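Local coordinates for protein integral membrane indolylacetylinositol arabinosyltransferase EmbB (Mycolicibacterium smegmatis MC2 155, PDB 7BVC) that probably transfers arabinose units that polymerise into the arabinan of cell-wall arabinogalactan, and is an integral membrane enzyme bound here by the drug ethambutol, at residues B[65-70]-B[1058-1063]; B[92-97]-B[118-123]; B[137-142]-B[162-167]. All blocks are in the same frame, centred on the assembly; numbering follows the deposited sequence.

Contact 1 (B[65-70]-B[1058-1063])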
# COMPACT_ATOMS: atom_id res chain seq x y z
N ASP B 65 50.20 14.42 6.88
CA ASP B 65 49.05 14.53 7.75
C ASP B 65 47.78 14.16 6.99
O ASP B 65 47.68 14.34 5.78
CB ASP B 65 48.92 15.95 8.30
CG ASP B 65 50.10 16.36 9.16
OD1 ASP B 65 50.76 15.46 9.73
OD2 ASP B 65 50.38 17.57 9.26
N ASN B 66 46.81 13.62 7.73
CA ASN B 66 45.54 13.25 7.12
C ASN B 66 44.84 14.48 6.56
O ASN B 66 45.13 15.62 6.93
CB ASN B 66 44.64 12.56 8.15
CG ASN B 66 45.25 11.28 8.69
OD1 ASN B 66 45.97 10.58 7.99
ND2 ASN B 66 44.94 10.97 9.94
N VAL B 67 43.92 14.24 5.63
CA VAL B 67 43.21 15.31 4.94
C VAL B 67 41.75 14.88 4.76
O VAL B 67 41.47 13.72 4.47
CB VAL B 67 43.87 15.63 3.58
CG1 VAL B 67 42.91 16.35 2.66
CG2 VAL B 67 45.12 16.46 3.79
N THR B 68 40.83 15.83 4.94
CA THR B 68 39.41 15.59 4.73
C THR B 68 38.91 16.47 3.59
O THR B 68 39.27 17.64 3.50
CB THR B 68 38.61 15.83 6.02
OG1 THR B 68 37.27 15.38 5.84
CG2 THR B 68 38.61 17.30 6.41
N ALA B 69 38.11 15.88 2.71
CA ALA B 69 37.52 16.58 1.57
C ALA B 69 36.34 15.78 1.03
O ALA B 69 36.44 15.18 -0.04
CB ALA B 69 38.56 16.80 0.47
N PRO B 70 35.22 15.75 1.75
CA PRO B 70 34.10 14.87 1.35
C PRO B 70 33.44 15.37 0.07
O PRO B 70 32.96 16.51 0.01
CB PRO B 70 33.15 14.94 2.55
CG PRO B 70 33.49 16.19 3.24
CD PRO B 70 34.94 16.47 3.00
N THR B 1058 42.40 17.83 8.78
CA THR B 1058 42.08 19.19 8.39
C THR B 1058 41.78 19.27 6.90
O THR B 1058 42.26 18.45 6.12
CB THR B 1058 43.23 20.15 8.73
OG1 THR B 1058 44.39 19.79 7.99
CG2 THR B 1058 43.54 20.10 10.22
N PRO B 1059 40.98 20.26 6.47
CA PRO B 1059 40.56 20.32 5.07
C PRO B 1059 41.72 20.52 4.10
O PRO B 1059 42.84 20.89 4.48
CB PRO B 1059 39.60 21.52 5.04
CG PRO B 1059 39.09 21.61 6.43
CD PRO B 1059 40.24 21.22 7.31
N ALA B 1060 41.43 20.28 2.82
CA ALA B 1060 42.41 20.35 1.75
C ALA B 1060 42.41 21.74 1.11
O ALA B 1060 41.86 22.70 1.66
CB ALA B 1060 42.12 19.26 0.72
N GLU B 1061 43.04 21.87 -0.06
CA GLU B 1061 43.19 23.16 -0.72
C GLU B 1061 42.61 23.22 -2.13
O GLU B 1061 42.27 24.32 -2.58
CB GLU B 1061 44.67 23.56 -0.77
CG GLU B 1061 45.16 24.17 0.54
CD GLU B 1061 46.65 23.99 0.74
OE1 GLU B 1061 47.40 24.11 -0.25
OE2 GLU B 1061 47.07 23.73 1.89
N LEU B 1062 42.50 22.10 -2.84
CA LEU B 1062 41.70 22.04 -4.07
C LEU B 1062 42.15 23.00 -5.17
O LEU B 1062 41.46 24.00 -5.42
CB LEU B 1062 40.23 22.29 -3.76
CG LEU B 1062 39.39 21.11 -3.30
CD1 LEU B 1062 39.75 20.68 -1.89
CD2 LEU B 1062 37.93 21.50 -3.38
N ASP B 1063 43.30 22.75 -5.79
CA ASP B 1063 43.74 23.58 -6.91
C ASP B 1063 42.64 23.72 -7.96
O ASP B 1063 41.83 22.82 -8.16
CB ASP B 1063 44.99 22.97 -7.55
CG ASP B 1063 46.21 23.06 -6.65
OD1 ASP B 1063 46.29 24.01 -5.84
OD2 ASP B 1063 47.09 22.18 -6.75

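Contact 2 (B[92-97]-B[118-123])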
# COMPACT_ATOMS: atom_id res chain seq x y z
N PRO B 92 56.02 -0.56 10.36
CA PRO B 92 56.33 -1.66 11.28
C PRO B 92 55.99 -2.99 10.65
O PRO B 92 55.26 -3.04 9.64
CB PRO B 92 55.42 -1.37 12.49
CG PRO B 92 54.34 -0.49 11.96
CD PRO B 92 55.00 0.35 10.91
N PRO B 93 56.50 -4.10 11.19
CA PRO B 93 56.17 -5.42 10.62
C PRO B 93 54.68 -5.65 10.43
O PRO B 93 54.27 -6.23 9.42
CB PRO B 93 56.78 -6.39 11.63
CG PRO B 93 57.92 -5.64 12.21
CD PRO B 93 57.48 -4.21 12.28
N GLU B 94 53.85 -5.19 11.38
CA GLU B 94 52.41 -5.32 11.23
C GLU B 94 51.85 -4.39 10.16
O GLU B 94 50.73 -4.63 9.68
CB GLU B 94 51.71 -5.06 12.57
CG GLU B 94 52.27 -5.87 13.72
CD GLU B 94 53.35 -5.13 14.49
OE1 GLU B 94 54.14 -4.40 13.86
OE2 GLU B 94 53.41 -5.29 15.73
N GLY B 95 52.59 -3.36 9.79
CA GLY B 95 52.19 -2.42 8.76
C GLY B 95 50.87 -1.73 9.08
O GLY B 95 50.43 -1.64 10.23
N GLY B 96 50.24 -1.23 8.02
CA GLY B 96 48.98 -0.53 8.15
C GLY B 96 48.50 0.05 6.84
O GLY B 96 48.52 -0.63 5.81
N LEU B 97 48.06 1.30 6.86
CA LEU B 97 47.53 1.98 5.68
C LEU B 97 48.62 2.87 5.09
O LEU B 97 49.02 3.86 5.71
CB LEU B 97 46.30 2.81 6.03
CG LEU B 97 44.92 2.26 5.71
CD1 LEU B 97 43.88 3.33 5.99
CD2 LEU B 97 44.84 1.81 4.27
N VAL B 118 49.26 -3.03 4.04
CA VAL B 118 50.53 -3.74 4.14
C VAL B 118 50.49 -4.55 5.43
O VAL B 118 50.62 -3.99 6.52
CB VAL B 118 51.74 -2.79 4.13
CG1 VAL B 118 53.01 -3.54 4.50
CG2 VAL B 118 51.88 -2.13 2.77
N THR B 119 50.30 -5.86 5.31
CA THR B 119 50.28 -6.76 6.46
C THR B 119 51.70 -7.30 6.67
O THR B 119 52.67 -6.76 6.14
CB THR B 119 49.25 -7.86 6.23
OG1 THR B 119 48.11 -7.30 5.57
CG2 THR B 119 48.77 -8.44 7.55
N GLU B 120 51.84 -8.35 7.48
CA GLU B 120 53.14 -9.01 7.62
C GLU B 120 53.45 -9.93 6.44
O GLU B 120 54.60 -10.36 6.31
CB GLU B 120 53.20 -9.84 8.90
CG GLU B 120 53.05 -9.09 10.21
CD GLU B 120 51.61 -8.97 10.64
OE1 GLU B 120 50.73 -9.49 9.92
OE2 GLU B 120 51.34 -8.38 11.70
N THR B 121 52.47 -10.24 5.60
CA THR B 121 52.66 -11.18 4.51
C THR B 121 52.19 -10.68 3.16
O THR B 121 52.38 -11.38 2.16
CB THR B 121 51.92 -12.50 4.82
OG1 THR B 121 50.52 -12.24 4.99
CG2 THR B 121 52.47 -13.15 6.09
N ARG B 122 51.59 -9.49 3.08
CA ARG B 122 50.97 -9.08 1.83
C ARG B 122 51.01 -7.56 1.68
O ARG B 122 51.00 -6.81 2.66
CB ARG B 122 49.52 -9.56 1.74
CG ARG B 122 49.35 -10.95 1.14
CD ARG B 122 47.91 -11.42 1.27
NE ARG B 122 47.59 -11.76 2.65
CZ ARG B 122 46.44 -11.46 3.25
NH1 ARG B 122 45.50 -10.79 2.59
NH2 ARG B 122 46.23 -11.81 4.51
N VAL B 123 51.05 -7.14 0.42
CA VAL B 123 50.73 -5.79 -0.01
C VAL B 123 49.47 -5.90 -0.86
O VAL B 123 49.49 -6.56 -1.91
CB VAL B 123 51.87 -5.14 -0.80
CG1 VAL B 123 51.45 -3.78 -1.33
CG2 VAL B 123 53.11 -5.01 0.07

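Contact 3 (B[137-142]-B[162-167])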
# COMPACT_ATOMS: atom_id res chain seq x y z
N ARG B 137 54.80 -9.76 0.57
CA ARG B 137 55.41 -8.57 1.17
C ARG B 137 56.89 -8.45 0.84
O ARG B 137 57.34 -7.45 0.28
CB ARG B 137 55.19 -8.59 2.69
CG ARG B 137 56.12 -7.69 3.47
CD ARG B 137 55.62 -6.26 3.47
NE ARG B 137 56.30 -5.44 4.47
CZ ARG B 137 55.96 -5.40 5.75
NH1 ARG B 137 54.94 -6.13 6.19
NH2 ARG B 137 56.63 -4.62 6.59
N ASP B 138 57.67 -9.48 1.19
CA ASP B 138 59.12 -9.40 1.04
C ASP B 138 59.57 -9.33 -0.42
O ASP B 138 60.74 -9.03 -0.67
CB ASP B 138 59.80 -10.57 1.75
CG ASP B 138 59.18 -11.91 1.40
OD1 ASP B 138 58.98 -12.19 0.19
OD2 ASP B 138 58.88 -12.69 2.33
N ARG B 139 58.68 -9.62 -1.37
CA ARG B 139 59.04 -9.44 -2.77
C ARG B 139 59.08 -7.96 -3.14
O ARG B 139 60.02 -7.51 -3.81
CB ARG B 139 58.06 -10.19 -3.67
CG ARG B 139 58.50 -10.30 -5.11
CD ARG B 139 58.10 -11.64 -5.71
NE ARG B 139 56.66 -11.85 -5.62
CZ ARG B 139 55.83 -11.76 -6.65
NH1 ARG B 139 56.29 -11.45 -7.85
NH2 ARG B 139 54.53 -11.98 -6.48
N VAL B 140 58.08 -7.19 -2.70
CA VAL B 140 58.14 -5.74 -2.85
C VAL B 140 59.27 -5.18 -2.00
O VAL B 140 59.97 -4.24 -2.40
CB VAL B 140 56.79 -5.10 -2.49
CG1 VAL B 140 56.89 -3.59 -2.51
CG2 VAL B 140 55.71 -5.57 -3.44
N ALA B 141 59.47 -5.75 -0.81
CA ALA B 141 60.58 -5.32 0.04
C ALA B 141 61.94 -5.64 -0.58
O ALA B 141 62.95 -5.08 -0.15
CB ALA B 141 60.47 -5.97 1.42
N GLY B 142 61.98 -6.53 -1.57
CA GLY B 142 63.21 -6.85 -2.25
C GLY B 142 63.75 -5.69 -3.06
O GLY B 142 63.03 -4.73 -3.36
N VAL B 162 55.69 -1.83 -11.13
CA VAL B 162 56.81 -1.65 -12.05
C VAL B 162 58.11 -2.18 -11.46
O VAL B 162 58.48 -1.83 -10.33
CB VAL B 162 56.96 -0.17 -12.43
CG1 VAL B 162 57.95 -0.01 -13.58
CG2 VAL B 162 55.61 0.43 -12.79
N GLY B 163 58.80 -3.03 -12.22
CA GLY B 163 59.99 -3.70 -11.76
C GLY B 163 59.79 -5.17 -11.45
O GLY B 163 60.76 -5.93 -11.47
N LEU B 164 58.56 -5.58 -11.17
CA LEU B 164 58.24 -6.96 -10.84
C LEU B 164 57.59 -7.66 -12.03
O LEU B 164 56.92 -7.03 -12.86
CB LEU B 164 57.31 -7.03 -9.63
CG LEU B 164 57.94 -7.24 -8.26
CD1 LEU B 164 58.68 -6.00 -7.81
CD2 LEU B 164 56.88 -7.63 -7.24
N THR B 165 57.78 -8.97 -12.10
CA THR B 165 57.10 -9.84 -13.05
C THR B 165 56.38 -10.94 -12.29
O THR B 165 56.74 -11.27 -11.15
CB THR B 165 58.08 -10.45 -14.06
OG1 THR B 165 59.06 -11.23 -13.38
CG2 THR B 165 58.78 -9.36 -14.86
N GLN B 166 55.37 -11.52 -12.92
CA GLN B 166 54.59 -12.56 -12.27
C GLN B 166 55.44 -13.82 -12.07
O GLN B 166 56.37 -14.11 -12.83
CB GLN B 166 53.35 -12.90 -13.10
CG GLN B 166 52.47 -11.71 -13.43
CD GLN B 166 51.00 -12.05 -13.41
OE1 GLN B 166 50.60 -13.09 -12.87
NE2 GLN B 166 50.18 -11.19 -14.00
N ILE B 167 55.10 -14.57 -11.03
CA ILE B 167 55.80 -15.81 -10.71
C ILE B 167 54.88 -17.02 -10.69
O ILE B 167 55.38 -18.16 -10.79
CB ILE B 167 56.55 -15.69 -9.37
CG1 ILE B 167 55.57 -15.42 -8.23
CG2 ILE B 167 57.62 -14.62 -9.45
CD1 ILE B 167 56.20 -15.53 -6.85

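Contact 1 (B[65-70]-B[1058-1063])
Val67 and Thr68 run alongside Thr1058 and Pro1059 as an irregular parallel pairing at the margin of a small three-stranded mixed sheet, which brings the N-terminal concanavalin-like domain and the C-terminal domain of EmbB together. One sound hydrogen bond crosses the gap: Thr68 N donates to Thr1058 O at 3.2 Å, with an angle of 164° at the hydrogen. The same Thr1058 O is approached by Val67 CA at 3.5 Å, a CA-H...O contact. The return bond is weak, since Ala1060 N lies 3.5 Å from Thr68 O with an angle of only 122°. Pro1059 has no N-H to give, yet its CA reaches Thr68 O at 3.4 Å, so this oxygen collects one poor N-H and one C-H donor. The remaining backbone bonds are made outside this pair, Val67 with Val192 of the antiparallel strand 191-192 and Ala69 with Val190 just before it, while Asn66 OD1 takes the N-H of Thr194 and Asp65 O that of the Trp58 indole. Apolar contact supplements these bonds. Val67, with CG1 anti to its N (chi1 160°), sets that methyl 3.6 Å from Ala1060 CB. On the sheet's other face, the Thr68 CG2 methyl rests against the peptide link, 3.8 Å from both Thr1058 C and Pro1059 N.

Contact 2 (B[92-97]-B[118-123])
Pro93 meets Glu120 through its carbonyl: Pro93 O lies 3.2 Å from Glu120 CG, and it also receives a weak hydrogen bond from Arg137. Pro93 and Glu94 are the central residues of a type I beta turn, closed by Gly95 N on Pro92 O. At Glu94 the CB points away from 118-123, but the residue still touches Glu120, whose OE2 is 3.3 Å from Glu94 CA and 3.4 Å from Glu94 CG. The bend of the Glu120 chain at chi2 (89°) carries its carboxylate back over the turn; the two carboxylate planes are 49° apart. Gly95 follows with positive phi, a conformation that favours glycine, and its CA makes a CA-H...O contact of 3.2 Å with Val118 O. At Gly96 the chain begins to pair: Val118 N donates to Gly96 O at 3.1 Å. Beyond it, Leu97 enters strand 97-100, which runs antiparallel to 114-118 in the concanavalin-like domain. The sole clear hydrogen bond across the contact is therefore backbone to backbone, whereas Glu94 OE1 and Glu120 OE2, 5.3 Å apart, are like charges at the protein surface, where solvent would probably screen much of any repulsion.

Contact 3 (B[137-142]-B[162-167])
Arg139 inserts its guanidinium between Leu164 and Ile167, a sandwich of one planar cation by two aliphatic side chains that ties the short helix 137-140 to the 162-167 loop of the concanavalin-like domain. Ile167 CD1 sits over the centre of one face, 3.7 Å above the plane and 3.8 Å from Arg139 CZ. Over the opposite face comes Leu164 CD2, 3.9 Å from Arg139 NH1. At the edge, in the plane of the group, lies Thr165 O, 3.3 Å from Arg139 NH1. The guanidinium thus has both faces and part of its rim occupied by the same loop, which would restrict its tilt. The aliphatic stem of the arginine contributes as well: CG is anti to the backbone N (chi1 -168°), which directs the chain outward from the helix and places Arg139 CG 3.8 Å from Leu164 CD2. Ile167 arrives from the opposite direction, and its other branch, CG2, rests 3.8 Å from Arg139 NH1.

One step further out, Leu164 has neighbours beyond the arginine: its side chain packs on Asp144 and Cys145, and Val140 CG2 is a distant neighbour at 4.5 Å from Leu164 CD2. Val140 in turn lies on Cys85, which is disulfide-bonded to Cys145, so the two apolar residues pack against the two halves of a single cross-link. The loop itself is pinned by backbone bonds on either side of the Leu164-Thr165 pair, Val162 with Gln146 and Gln166 with Lys174, while Gln166 NE2 donates to Leu175 O. On the helix side, Ala141 O accepts a hydrogen bond from Arg89 NH1, and Ala141 N closes the helical turn on Arg137 O at 2.9 Å.

The three contacts differ in reach and chemistry. Contact 1 joins the concanavalin-like domain to the C-terminal domain, closing a long loop of chain within which contacts 2 and 3 are both nested; it is partly buried and relies on backbone bonds plus small methyl groups. Contacts 2 and 3 lie within the concanavalin-like domain, their centres about 15 Å apart. Contact 2 is a surface contact of turn carbonyls, glycines and two carboxylates. Contact 3, also partly buried, depends on side chains, with an arginine lying between apolar groups. Contacts 2 and 3 touch each other, whereas contact 1 touches neither of them.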